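Local structure of HAD superfamily hydrolase (Brucella suis biovar 1, 6NQ4) at residues Ile39-Trp44 / Leu242-Gly247; Ala60-Arg65 / Glu95-Arg100; Gly68-Leu73 / Ser230-Ser235. The protein belongs to the haloacid dehalogenase-like hydrolases and probably acts as a phosphatase. One frame throughout, in Å; residues are numbered along the deposited sequence. Where two conformers were deposited one is given.

All three interactions meet in the domain built on the six-stranded parallel sheet. Interaction 1 joins its two central strands and carries the sodium site at their C-terminal ends. Interactions 2 and 3 lie farther out, their centres about 13 and 15 Å from that of interaction 1 and about 11 Å from each other. Strand 70-75 links them: Ile-39 N lies 2.8 Å from Thr-70 O, and Asp-99 N lies 2.8 Å from Ile-71 O. Arg-65 of interaction 2 also packs on Ile-71. Leu-61 touches Cys-41, although its side chain stays about 12 Å from the sodium ion. Interaction 3 brings helix 218-232 onto strand 70-75, in the same sheet that supports the metal site.

Interaction 1. Residues Ile39-Trp44 / Leu242-Gly247. With NA (sodium ion), chain H; PO4 (phosphate ion), chain G.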
loop_
_atom_site.group_PDB
_atom_site.type_symbol
_atom_site.label_atom_id
_atom_site.label_comp_id
_atom_site.label_asym_id
_atom_site.label_seq_id
_atom_site.Cartn_x
_atom_site.Cartn_y
_atom_site.Cartn_z
ATOM N N ILE A 39 -15.781 -1.051 3.957
ATOM C CA ILE A 39 -14.711 -0.094 4.180
ATOM C C ILE A 39 -13.447 -0.655 3.551
ATOM O O ILE A 39 -13.162 -1.850 3.689
ATOM C CB ILE A 39 -14.505 0.104 5.697
ATOM C CG1 ILE A 39 -15.622 0.972 6.274
ATOM C CG2 ILE A 39 -13.118 0.689 5.997
ATOM C CD1 ILE A 39 -15.616 1.026 7.800
ATOM N N PHE A 40 -12.701 0.199 2.841
ATOM C CA PHE A 40 -11.330 -0.096 2.415
ATOM C C PHE A 40 -10.428 0.737 3.321
ATOM O O PHE A 40 -10.385 1.966 3.189
ATOM C CB PHE A 40 -11.086 0.307 0.954
ATOM C CG PHE A 40 -11.846 -0.500 -0.092
ATOM C CD1 PHE A 40 -12.623 -1.603 0.234
ATOM C CD2 PHE A 40 -11.770 -0.114 -1.427
ATOM C CE1 PHE A 40 -13.315 -2.313 -0.770
ATOM C CE2 PHE A 40 -12.442 -0.807 -2.422
ATOM C CZ PHE A 40 -13.217 -1.910 -2.095
ATOM N N CYS A 41 -9.724 0.088 4.249
ATOM C CA CYS A 41 -8.975 0.801 5.280
ATOM C C CYS A 41 -7.472 0.606 5.115
ATOM O O CYS A 41 -6.994 -0.524 5.027
ATOM C CB CYS A 41 -9.424 0.365 6.680
ATOM S SG CYS A 41 -8.730 1.377 8.027
ATOM N N ASP A 42 -6.743 1.716 5.157
ATOM C CA ASP A 42 -5.286 1.743 5.175
ATOM C C ASP A 42 -4.743 1.011 6.409
ATOM O O ASP A 42 -5.411 0.907 7.442
ATOM C CB ASP A 42 -4.939 3.234 5.283
ATOM C CG ASP A 42 -3.520 3.549 5.014
ATOM O OD1 ASP A 42 -2.836 2.722 4.389
ATOM O OD2 ASP A 42 -3.108 4.664 5.419
ATOM N N VAL A 43 -3.509 0.511 6.305
ATOM C CA VAL A 43 -2.871 -0.208 7.413
ATOM C C VAL A 43 -1.793 0.633 8.115
ATOM O O VAL A 43 -1.991 1.084 9.254
ATOM C CB VAL A 43 -2.346 -1.596 6.973
ATOM C CG1 VAL A 43 -1.609 -2.290 8.134
ATOM C CG2 VAL A 43 -3.514 -2.492 6.468
ATOM N N TRP A 44 -0.654 0.876 7.462
ATOM C CA TRP A 44 0.415 1.629 8.130
ATOM C C TRP A 44 -0.018 3.062 8.422
ATOM O O TRP A 44 -0.521 3.775 7.547
ATOM C CB TRP A 44 1.679 1.634 7.283
ATOM C CG TRP A 44 2.608 0.512 7.606
ATOM C CD1 TRP A 44 3.720 0.569 8.401
ATOM C CD2 TRP A 44 2.494 -0.832 7.173
ATOM N NE1 TRP A 44 4.326 -0.649 8.455
ATOM C CE2 TRP A 44 3.600 -1.536 7.702
ATOM C CE3 TRP A 44 1.582 -1.510 6.353
ATOM C CZ2 TRP A 44 3.811 -2.898 7.467
ATOM C CZ3 TRP A 44 1.785 -2.867 6.116
ATOM C CH2 TRP A 44 2.893 -3.546 6.669
ATOM N N LEU A 242 -16.597 2.998 1.855
ATOM C CA LEU A 242 -15.821 4.100 2.410
ATOM C C LEU A 242 -14.334 3.764 2.399
ATOM O O LEU A 242 -13.921 2.755 2.981
ATOM C CB LEU A 242 -16.263 4.369 3.849
ATOM C CG LEU A 242 -15.551 5.521 4.570
ATOM C CD1 LEU A 242 -15.831 6.865 3.890
ATOM C CD2 LEU A 242 -15.948 5.522 6.042
ATOM N N GLY A 243 -13.526 4.625 1.780
ATOM C CA GLY A 243 -12.071 4.513 1.886
ATOM C C GLY A 243 -11.563 5.306 3.081
ATOM O O GLY A 243 -12.035 6.405 3.351
ATOM N N ILE A 244 -10.604 4.731 3.807
ATOM C CA ILE A 244 -9.990 5.386 4.966
ATOM C C ILE A 244 -8.472 5.355 4.806
ATOM O O ILE A 244 -7.902 4.292 4.559
ATOM C CB ILE A 244 -10.368 4.672 6.278
ATOM C CG1 ILE A 244 -11.887 4.548 6.430
ATOM C CG2 ILE A 244 -9.728 5.389 7.483
ATOM C CD1 ILE A 244 -12.318 3.774 7.646
ATOM N N GLY A 245 -7.808 6.492 5.001
ATOM C CA GLY A 245 -6.348 6.466 4.974
ATOM C C GLY A 245 -5.747 7.801 5.346
ATOM O O GLY A 245 -6.448 8.814 5.463
ATOM N N ASP A 246 -4.426 7.782 5.537
ATOM C CA ASP A 246 -3.683 8.987 5.890
ATOM C C ASP A 246 -2.768 9.490 4.782
ATOM O O ASP A 246 -2.040 10.463 4.992
ATOM C CB ASP A 246 -2.940 8.858 7.234
ATOM C CG ASP A 246 -1.579 8.163 7.117
ATOM O OD1 ASP A 246 -1.398 7.302 6.249
ATOM O OD2 ASP A 246 -0.686 8.448 7.939
ATOM N N GLY A 247 -2.781 8.865 3.599
ATOM C CA GLY A 247 -1.987 9.334 2.486
ATOM C C GLY A 247 -2.832 10.077 1.469
ATOM O O GLY A 247 -3.771 9.519 0.909
HETATM NA NA NA H . -0.712 5.081 5.586
HETATM P P PO4 G . -0.060 1.657 3.675
HETATM O O1 PO4 G . -0.343 2.986 4.376
HETATM O O2 PO4 G . -0.444 0.493 4.571
HETATM O O3 PO4 G . 1.474 1.746 3.569
HETATM O O4 PO4 G . -0.667 1.636 2.294
HETATM O O HOH W 1 -0.934 5.873 3.234
HETATM O O HOH W 2 1.759 5.165 5.704
#
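Asp-42 OD2 is held by the sodium ion at 2.4 Å and, more weakly, by the backbone N-H of Asp-246. Asp-246 OD1 also ligates the sodium and lies 3.3 Å from Asp-42 OD2, a close approach of two carboxylate oxygens that the shared cation probably makes tolerable; the carboxylate planes are turned 41° apart. The backbone O of Trp-44, phosphate O1 and two waters complete six ligands. With CG anti to the backbone N (chi1 -167°), Asp-42 brings OD2 to the sodium and within range of Asp-246 N, while OD1 forms a salt bridge with Lys-215. The phosphate, probably from the crystallisation liquor, accepts a hydrogen bond from Trp-44 N at its O2 (2.9 Å). Behind the site the strands run parallel: Phe-40 N bonds Leu-242 O, Ile-244 N bonds Phe-40 O at 2.8 Å, and Asp-42 N bonds Ile-244 O. On one face Ile-244 CD1 meets Ile-39 CG2 at 3.6 Å. The two parallel strands thereby bring Asp-42 and Asp-246, near their C-terminal ends, to one cation, whose charge, together with that of Lys-215, probably offsets part of the negative charge gathered here, consistent with metal-assisted phosphoryl chemistry of haloacid dehalogenase-like phosphatases.

Interaction 2. Residues Ala60-Arg65 / Glu95-Arg100; sequences ALQRAR and ENAYDR
The guanidinium of Arg-65 has Tyr-98 O over the centre of one face, 3.6 Å above the plane, and Asp-99 OD1 and Asn-96 O at its edge. Its plane stands 67° from the Asp-99 carboxylate. Arg-65 grips Asp-99 side-on, NE to OD2 and NH2 to OD1 (2.9 Å). Both bonds are nearly straight and lie in the guanidinium plane, yet they reach the carboxylate oxygens from above its own plane. NH1 adds a bond to Asn-96 O at 2.8 Å, arriving above that carbonyl plane. A bend at chi3 (74°) brings the end of the arginine chain round to the loop, with CD close to Tyr-98 N. Asp-99 OD2 has a second partner in Ile-71 N of strand 70-75, which ties the salt bridge to the sheet.

One turn back along the helix, the extended Gln-62 gives NE2 to Asn-96 OD1 (2.8 Å), the two amides being strongly inclined to each other. Gln-62 CG rests near Ala-97 CB. Leu-61 CB lies 3.3 Å from Ala-97 O, a carbonyl oxygen buried here with no polar partner in the model. A water donates to Gln-62 O and weakly to Asn-96 O. The helix thus packs against the loop leading into strand 100-103. Helix 55-66 lies in the beta-alpha-beta crossover from strand 38-41 to the parallel strand 70-75, a unit typical of the Rossmann-like haloacid dehalogenase fold.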
loop_
_atom_site.group_PDB
_atom_site.type_symbol
_atom_site.label_atom_id
_atom_site.label_comp_id
_atom_site.label_asym_id
_atom_site.label_seq_id
_atom_site.Cartn_x
_atom_site.Cartn_y
_atom_site.Cartn_z
ATOM N N ALA A 60 -12.567 0.401 16.671
ATOM C CA ALA A 60 -13.493 0.995 15.710
ATOM C C ALA A 60 -13.821 0.024 14.578
ATOM O O ALA A 60 -14.979 -0.087 14.155
ATOM C CB ALA A 60 -12.886 2.280 15.152
ATOM N N LEU A 61 -12.810 -0.689 14.067
ATOM C CA LEU A 61 -13.059 -1.672 13.018
ATOM C C LEU A 61 -13.898 -2.841 13.535
ATOM O O LEU A 61 -14.805 -3.313 12.839
ATOM C CB LEU A 61 -11.730 -2.133 12.412
ATOM C CG LEU A 61 -10.939 -1.022 11.712
ATOM C CD1 LEU A 61 -9.586 -1.543 11.320
ATOM C CD2 LEU A 61 -11.669 -0.458 10.480
ATOM N N GLN A 62 -13.603 -3.335 14.744
ATOM C CA GLN A 62 -14.427 -4.396 15.324
ATOM C C GLN A 62 -15.886 -3.973 15.431
ATOM O O GLN A 62 -16.793 -4.758 15.119
ATOM C CB GLN A 62 -13.895 -4.795 16.705
ATOM C CG GLN A 62 -12.560 -5.520 16.683
ATOM C CD GLN A 62 -12.001 -5.658 18.087
ATOM O OE1 GLN A 62 -12.090 -4.727 18.891
ATOM N NE2 GLN A 62 -11.445 -6.822 18.400
ATOM N N ARG A 63 -16.134 -2.746 15.898
ATOM C CA ARG A 63 -17.510 -2.293 16.062
ATOM C C ARG A 63 -18.222 -2.211 14.720
ATOM O O ARG A 63 -19.401 -2.573 14.611
ATOM C CB ARG A 63 -17.542 -0.942 16.780
ATOM C CG ARG A 63 -17.129 -0.992 18.262
ATOM C CD ARG A 63 -17.594 0.245 19.044
ATOM N NE ARG A 63 -17.142 1.484 18.417
ATOM C CZ ARG A 63 -15.914 1.984 18.547
ATOM N NH1 ARG A 63 -15.016 1.357 19.298
ATOM N NH2 ARG A 63 -15.583 3.110 17.926
ATOM N N ALA A 64 -17.515 -1.760 13.684
ATOM C CA ALA A 64 -18.116 -1.716 12.356
ATOM C C ALA A 64 -18.483 -3.113 11.864
ATOM O O ALA A 64 -19.576 -3.318 11.321
ATOM C CB ALA A 64 -17.192 -0.997 11.373
ATOM N N ARG A 65 -17.589 -4.092 12.045
ATOM C CA ARG A 65 -17.906 -5.453 11.609
ATOM C C ARG A 65 -19.078 -6.023 12.394
ATOM O O ARG A 65 -19.877 -6.801 11.858
ATOM C CB ARG A 65 -16.688 -6.356 11.779
ATOM C CG ARG A 65 -15.558 -6.020 10.862
ATOM C CD ARG A 65 -14.496 -7.113 10.866
ATOM N NE ARG A 65 -14.927 -8.310 10.136
ATOM C CZ ARG A 65 -15.057 -9.531 10.655
ATOM N NH1 ARG A 65 -14.818 -9.750 11.941
ATOM N NH2 ARG A 65 -15.431 -10.542 9.880
ATOM N N GLU A 95 -7.875 -11.056 14.480
ATOM C CA GLU A 95 -8.432 -11.327 13.159
ATOM C C GLU A 95 -9.883 -10.873 13.043
ATOM O O GLU A 95 -10.342 -10.607 11.926
ATOM C CB GLU A 95 -8.166 -12.771 12.686
ATOM C CG GLU A 95 -8.626 -13.887 13.615
ATOM C CD GLU A 95 -7.916 -15.238 13.379
ATOM O OE1 GLU A 95 -8.569 -16.179 12.862
ATOM O OE2 GLU A 95 -6.712 -15.363 13.737
ATOM N N ASN A 96 -10.600 -10.716 14.171
ATOM C CA ASN A 96 -11.981 -10.239 14.106
ATOM C C ASN A 96 -12.099 -8.744 13.792
ATOM O O ASN A 96 -13.223 -8.231 13.745
ATOM C CB ASN A 96 -12.800 -10.646 15.347
ATOM C CG ASN A 96 -12.353 -9.941 16.626
ATOM O OD1 ASN A 96 -11.537 -9.026 16.602
ATOM N ND2 ASN A 96 -12.906 -10.381 17.763
ATOM N N ALA A 97 -10.986 -8.034 13.576
ATOM C CA ALA A 97 -11.040 -6.623 13.202
ATOM C C ALA A 97 -11.143 -6.397 11.699
ATOM O O ALA A 97 -11.306 -5.252 11.267
ATOM C CB ALA A 97 -9.818 -5.868 13.738
ATOM N N TYR A 98 -11.036 -7.443 10.889
ATOM C CA TYR A 98 -11.078 -7.266 9.447
ATOM C C TYR A 98 -11.594 -8.548 8.813
ATOM O O TYR A 98 -11.586 -9.619 9.431
ATOM C CB TYR A 98 -9.681 -6.876 8.902
ATOM C CG TYR A 98 -8.603 -7.895 9.237
ATOM C CD1 TYR A 98 -7.914 -7.833 10.444
ATOM C CD2 TYR A 98 -8.293 -8.931 8.357
ATOM C CE1 TYR A 98 -6.943 -8.780 10.765
ATOM C CE2 TYR A 98 -7.339 -9.873 8.667
ATOM C CZ TYR A 98 -6.664 -9.807 9.869
ATOM O OH TYR A 98 -5.700 -10.756 10.158
ATOM N N ASP A 99 -12.043 -8.431 7.566
ATOM C CA ASP A 99 -12.460 -9.594 6.796
ATOM C C ASP A 99 -11.367 -10.119 5.884
ATOM O O ASP A 99 -11.185 -11.339 5.790
ATOM C CB ASP A 99 -13.699 -9.252 5.964
ATOM C CG ASP A 99 -14.925 -9.049 6.826
ATOM O OD1 ASP A 99 -15.636 -10.050 7.065
ATOM O OD2 ASP A 99 -15.152 -7.906 7.291
ATOM N N ARG A 100 -10.615 -9.228 5.239
ATOM C CA ARG A 100 -9.585 -9.645 4.299
ATOM C C ARG A 100 -8.557 -8.534 4.176
ATOM O O ARG A 100 -8.859 -7.364 4.442
ATOM C CB ARG A 100 -10.172 -10.004 2.924
ATOM C CG ARG A 100 -9.735 -11.395 2.487
ATOM C CD ARG A 100 -10.223 -11.781 1.113
ATOM N NE ARG A 100 -11.354 -12.694 1.163
ATOM C CZ ARG A 100 -11.987 -13.114 0.078
ATOM N NH1 ARG A 100 -13.014 -13.949 0.175
ATOM N NH2 ARG A 100 -11.585 -12.682 -1.111
HETATM O O HOH W 3 -16.078 -7.771 15.441
#

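Interaction 3. Residues Gly68-Leu73 / Ser230-Ser235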
loop_
_atom_site.group_PDB
_atom_site.type_symbol
_atom_site.label_atom_id
_atom_site.label_comp_id
_atom_site.label_asym_id
_atom_site.label_seq_id
_atom_site.Cartn_x
_atom_site.Cartn_y
_atom_site.Cartn_z
ATOM N N GLY A 68 -22.236 -5.318 10.694
ATOM C CA GLY A 68 -22.398 -5.857 9.357
ATOM C C GLY A 68 -21.613 -5.169 8.263
ATOM O O GLY A 68 -21.916 -5.379 7.082
ATOM N N VAL A 69 -20.637 -4.335 8.607
ATOM C CA VAL A 69 -19.816 -3.662 7.609
ATOM C C VAL A 69 -18.618 -4.555 7.299
ATOM O O VAL A 69 -17.907 -4.996 8.206
ATOM C CB VAL A 69 -19.370 -2.277 8.116
ATOM C CG1 VAL A 69 -18.495 -1.570 7.075
ATOM C CG2 VAL A 69 -20.578 -1.415 8.460
ATOM N N THR A 70 -18.398 -4.842 6.017
ATOM C CA THR A 70 -17.243 -5.645 5.612
ATOM C C THR A 70 -15.990 -4.770 5.596
ATOM O O THR A 70 -16.013 -3.661 5.054
ATOM C CB THR A 70 -17.484 -6.251 4.226
ATOM O OG1 THR A 70 -18.674 -7.040 4.270
ATOM C CG2 THR A 70 -16.327 -7.151 3.796
ATOM N N ILE A 71 -14.893 -5.264 6.182
ATOM C CA ILE A 71 -13.643 -4.507 6.280
ATOM C C ILE A 71 -12.589 -5.177 5.405
ATOM O O ILE A 71 -12.178 -6.312 5.671
ATOM C CB ILE A 71 -13.119 -4.441 7.724
ATOM C CG1 ILE A 71 -14.149 -3.842 8.683
ATOM C CG2 ILE A 71 -11.811 -3.641 7.774
ATOM C CD1 ILE A 71 -14.622 -2.473 8.331
ATOM N N ILE A 72 -12.115 -4.460 4.394
ATOM C CA ILE A 72 -10.947 -4.875 3.633
ATOM C C ILE A 72 -9.817 -3.949 4.035
ATOM O O ILE A 72 -9.914 -2.736 3.831
ATOM C CB ILE A 72 -11.176 -4.781 2.113
ATOM C CG1 ILE A 72 -12.519 -5.391 1.699
ATOM C CG2 ILE A 72 -9.986 -5.409 1.358
ATOM C CD1 ILE A 72 -12.694 -6.878 1.958
ATOM N N LEU A 73 -8.730 -4.507 4.561
ATOM C CA LEU A 73 -7.542 -3.693 4.782
ATOM C C LEU A 73 -6.774 -3.637 3.467
ATOM O O LEU A 73 -6.480 -4.680 2.873
ATOM C CB LEU A 73 -6.685 -4.282 5.895
ATOM C CG LEU A 73 -7.395 -4.394 7.247
ATOM C CD1 LEU A 73 -6.432 -4.943 8.297
ATOM C CD2 LEU A 73 -7.944 -3.042 7.664
ATOM N N SER A 230 -17.256 -10.861 -3.261
ATOM C CA SER A 230 -17.284 -12.276 -2.925
ATOM C C SER A 230 -17.770 -12.492 -1.496
ATOM O O SER A 230 -18.591 -13.379 -1.249
ATOM C CB SER A 230 -15.911 -12.907 -3.142
ATOM O OG SER A 230 -15.981 -14.298 -2.883
ATOM N N ILE A 231 -17.286 -11.678 -0.549
ATOM C CA ILE A 231 -17.689 -11.810 0.850
ATOM C C ILE A 231 -19.180 -11.542 1.016
ATOM O O ILE A 231 -19.880 -12.276 1.719
ATOM C CB ILE A 231 -16.840 -10.885 1.744
ATOM C CG1 ILE A 231 -15.408 -11.409 1.826
ATOM C CG2 ILE A 231 -17.454 -10.753 3.145
ATOM C CD1 ILE A 231 -14.428 -10.369 2.233
ATOM N N ARG A 232 -19.695 -10.504 0.354
ATOM C CA ARG A 232 -21.075 -10.088 0.571
ATOM C C ARG A 232 -22.068 -10.796 -0.340
ATOM O O ARG A 232 -23.280 -10.692 -0.115
ATOM C CB ARG A 232 -21.198 -8.560 0.481
ATOM C CG ARG A 232 -20.410 -7.837 1.592
ATOM C CD ARG A 232 -20.687 -6.340 1.642
ATOM N NE ARG A 232 -22.037 -6.056 2.114
ATOM C CZ ARG A 232 -22.381 -6.006 3.397
ATOM N NH1 ARG A 232 -21.476 -6.240 4.342
ATOM N NH2 ARG A 232 -23.634 -5.733 3.736
ATOM N N GLY A 233 -21.586 -11.531 -1.339
ATOM C CA GLY A 233 -22.447 -12.375 -2.142
ATOM C C GLY A 233 -23.124 -11.688 -3.300
ATOM O O GLY A 233 -24.080 -12.247 -3.861
ATOM N N GLY A 234 -22.682 -10.497 -3.669
ATOM C CA GLY A 234 -23.259 -9.814 -4.806
ATOM C C GLY A 234 -22.531 -8.515 -5.058
ATOM O O GLY A 234 -21.534 -8.200 -4.403
ATOM N N SER A 235 -23.048 -7.765 -6.022
ATOM C CA SER A 235 -22.438 -6.492 -6.375
ATOM C C SER A 235 -22.535 -5.519 -5.206
ATOM O O SER A 235 -23.529 -5.490 -4.478
ATOM C CB SER A 235 -23.143 -5.904 -7.600
ATOM O OG SER A 235 -22.930 -6.725 -8.738
HETATM O O HOH W 4 -24.637 -6.401 6.292
#
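A single nitrogen, Arg-232 NH1, serves two acceptors of the other segment at once: Gly-68 O and Thr-70 OG1, each at 2.9 Å. The threonine hydroxyl lies in the guanidinium plane, at its edge, whereas the glycine carbonyl is tilted about 16° from it. A water closes the group by donating to Gly-68 O at 3.0 Å and accepting from Arg-232 NH2, so that carbonyl oxygen is approached by both arginine and water. The arginine chain bends at chi3 (70°) and lies antiparallel alongside Thr-70, its CG 3.3 Å from OG1. With OG1 placed beside the backbone N (chi1 -58°), Thr-70 offers its hydroxyl to Arg-232 and its methyl to the neighbouring Ile-231, whose CG2 lies 3.8 Å from Thr-70 CG2. Two residues on along the strand, Ile-72 CD1 meets Ile-231 CD1 of the helix at 3.9 Å.

Ile-72 also packs on Ala-224, Ala-227 and Val-228, earlier in helix 218-232, which lies along this face of the sheet. Gly-68, with positive phi, is the C-prime residue of the Schellman motif that ends helix 55-66, and strand 70-75 starts just beyond it. The cationic guanidinium is therefore bound at the C-terminal end of that helix, where the partial negative charge of the helix end would probably strengthen its hold on the carbonyl.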